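PDB 7K46: aspartate carbamoyltransferase from Leishmania major, which probably catalyses the transfer of a carbamoyl group from carbamoyl phosphate to L-aspartate, an early step of pyrimidine biosynthesis. Local coordinates for residues A[146-151]-A[237-242]. Residues are numbered along the deposited sequence; the frame is centred on the assembly and turned at random.
Sequences LLDILT and VLYATR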
loop_
_atom_site.group_PDB
_atom_site.type_symbol
_atom_site.label_atom_id
_atom_site.label_comp_id
_atom_site.label_asym_id
_atom_site.label_seq_id
_atom_site.Cartn_x
_atom_site.Cartn_y
_atom_site.Cartn_z
ATOM N N LEU A 146 1.378 23.135 12.277
ATOM C CA LEU A 146 0.437 23.897 11.463
ATOM C C LEU A 146 -0.995 23.403 11.647
ATOM O O LEU A 146 -1.931 24.209 11.693
ATOM C CB LEU A 146 0.850 23.826 9.994
ATOM C CG LEU A 146 2.098 24.670 9.726
ATOM C CD1 LEU A 146 2.641 24.330 8.347
ATOM C CD2 LEU A 146 1.769 26.146 9.822
ATOM N N LEU A 147 -1.195 22.089 11.755
ATOM C CA LEU A 147 -2.548 21.607 12.024
ATOM C C LEU A 147 -3.022 22.001 13.421
ATOM O O LEU A 147 -4.224 22.224 13.620
ATOM C CB LEU A 147 -2.635 20.082 11.832
ATOM C CG LEU A 147 -2.213 19.096 12.924
ATOM C CD1 LEU A 147 -3.358 18.821 13.909
ATOM C CD2 LEU A 147 -1.760 17.778 12.273
ATOM N N ASP A 148 -2.112 22.070 14.403
ATOM C CA ASP A 148 -2.508 22.541 15.728
ATOM C C ASP A 148 -2.991 23.985 15.661
ATOM O O ASP A 148 -4.002 24.347 16.279
ATOM C CB ASP A 148 -1.339 22.424 16.716
ATOM C CG ASP A 148 -0.970 20.973 17.052
ATOM O OD1 ASP A 148 -1.745 20.038 16.739
ATOM O OD2 ASP A 148 0.123 20.776 17.633
ATOM N N ILE A 149 -2.276 24.827 14.912
ATOM C CA ILE A 149 -2.684 26.225 14.763
ATOM C C ILE A 149 -4.027 26.316 14.055
ATOM O O ILE A 149 -4.910 27.085 14.456
ATOM C CB ILE A 149 -1.606 27.022 14.009
ATOM C CG1 ILE A 149 -0.347 27.155 14.863
ATOM C CG2 ILE A 149 -2.132 28.388 13.596
ATOM C CD1 ILE A 149 0.769 27.816 14.104
ATOM N N LEU A 150 -4.191 25.551 12.970
ATOM C CA LEU A 150 -5.473 25.532 12.261
ATOM C C LEU A 150 -6.616 25.125 13.184
ATOM O O LEU A 150 -7.703 25.720 13.136
ATOM C CB LEU A 150 -5.401 24.582 11.066
ATOM C CG LEU A 150 -6.721 24.307 10.334
ATOM C CD1 LEU A 150 -7.364 25.605 9.809
ATOM C CD2 LEU A 150 -6.468 23.329 9.198
ATOM N N THR A 151 -6.395 24.108 14.018
ATOM C CA THR A 151 -7.440 23.644 14.927
ATOM C C THR A 151 -7.877 24.761 15.862
ATOM O O THR A 151 -9.075 25.006 16.036
ATOM C CB THR A 151 -6.946 22.437 15.728
ATOM O OG1 THR A 151 -6.591 21.376 14.825
ATOM C CG2 THR A 151 -8.060 21.927 16.670
ATOM N N VAL A 237 -7.289 27.236 25.537
ATOM C CA VAL A 237 -6.817 25.955 25.013
ATOM C C VAL A 237 -6.089 25.220 26.132
ATOM O O VAL A 237 -5.182 25.780 26.759
ATOM C CB VAL A 237 -5.876 26.139 23.802
ATOM C CG1 VAL A 237 -5.355 24.772 23.301
ATOM C CG2 VAL A 237 -6.586 26.892 22.681
ATOM N N LEU A 238 -6.493 23.975 26.387
ATOM C CA LEU A 238 -5.703 23.027 27.171
ATOM C C LEU A 238 -5.095 22.038 26.186
ATOM O O LEU A 238 -5.816 21.227 25.600
ATOM C CB LEU A 238 -6.564 22.293 28.194
ATOM C CG LEU A 238 -7.262 23.147 29.246
ATOM C CD1 LEU A 238 -8.094 22.260 30.181
ATOM C CD2 LEU A 238 -6.208 23.952 30.026
ATOM N N TYR A 239 -3.779 22.102 26.005
ATOM C CA TYR A 239 -3.071 21.266 25.031
ATOM C C TYR A 239 -2.299 20.215 25.821
ATOM O O TYR A 239 -1.265 20.512 26.425
ATOM C CB TYR A 239 -2.164 22.116 24.137
ATOM C CG TYR A 239 -1.512 21.381 22.966
ATOM C CD1 TYR A 239 -0.362 20.621 23.148
ATOM C CD2 TYR A 239 -2.034 21.478 21.683
ATOM C CE1 TYR A 239 0.244 19.957 22.086
ATOM C CE2 TYR A 239 -1.439 20.806 20.608
ATOM C CZ TYR A 239 -0.303 20.057 20.817
ATOM O OH TYR A 239 0.290 19.413 19.765
ATOM N N ALA A 240 -2.811 18.988 25.822
ATOM C CA ALA A 240 -2.243 17.895 26.595
ATOM C C ALA A 240 -1.324 17.031 25.736
ATOM O O ALA A 240 -1.505 16.905 24.520
ATOM C CB ALA A 240 -3.355 17.027 27.191
ATOM N N THR A 241 -0.334 16.421 26.385
ATOM C CA THR A 241 0.572 15.499 25.715
ATOM C C THR A 241 0.815 14.301 26.624
ATOM O O THR A 241 0.555 14.340 27.830
ATOM C CB THR A 241 1.925 16.152 25.351
ATOM O OG1 THR A 241 2.575 16.600 26.547
ATOM C CG2 THR A 241 1.731 17.336 24.400
ATOM N N ARG A 242 1.353 13.249 26.020
ATOM C CA ARG A 242 1.562 11.968 26.682
ATOM C C ARG A 242 2.859 11.972 27.489
ATOM O O ARG A 242 3.916 12.343 26.968
ATOM C CB ARG A 242 1.610 10.870 25.618
ATOM C CG ARG A 242 1.248 9.492 26.102
ATOM C CD ARG A 242 1.509 8.460 25.018
ATOM N NE ARG A 242 2.907 8.060 25.002
ATOM C CZ ARG A 242 3.324 6.825 24.759
ATOM N NH1 ARG A 242 2.472 5.850 24.482
ATOM N NH2 ARG A 242 4.627 6.558 24.812
#
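Y239 reaches from its strand to helix 142-156 and ends on the carboxylate of D148; this one pair makes the whole contact, and both residues are buried. From CA, the bond to CB of Y239 points toward the helix. The first torsion puts CG anti to the backbone N (chi1 -172°), which carries the ring toward the helix; the CA atoms of D148 and Y239, the nearest pair, are 9.4 Å apart. Along the ring, the first atom to come near D148 is CE2, 3.4 Å from OD2 of D148. CZ follows, with D148 OD2 3.3 Å away. At the tip, OH of Y239 donates a short hydrogen bond of 2.5 Å to OD2 of D148. OD2 lies at the ring's edge, near its plane, while the carboxylate plane is turned 70° from that of the ring, and the hydroxyl arrives from above the carboxylate, 42° out of its plane. The other oxygen, OD1, accepts from the side-chain amides of Q144, one turn earlier on the same helix, and Q310 of helix 309-326. Three donors thus share the buried carboxylate, which probably helps to stabilise its negative charge. Within the fold, the bond ties a helix of the carbamoyl-phosphate-binding family region to an inner strand of the parallel sheet in the Asp/Orn-binding region. Strand 237-240 runs between 163-167 and 284-286, and L179 of helix 174-186 packs against both D148 and Y239.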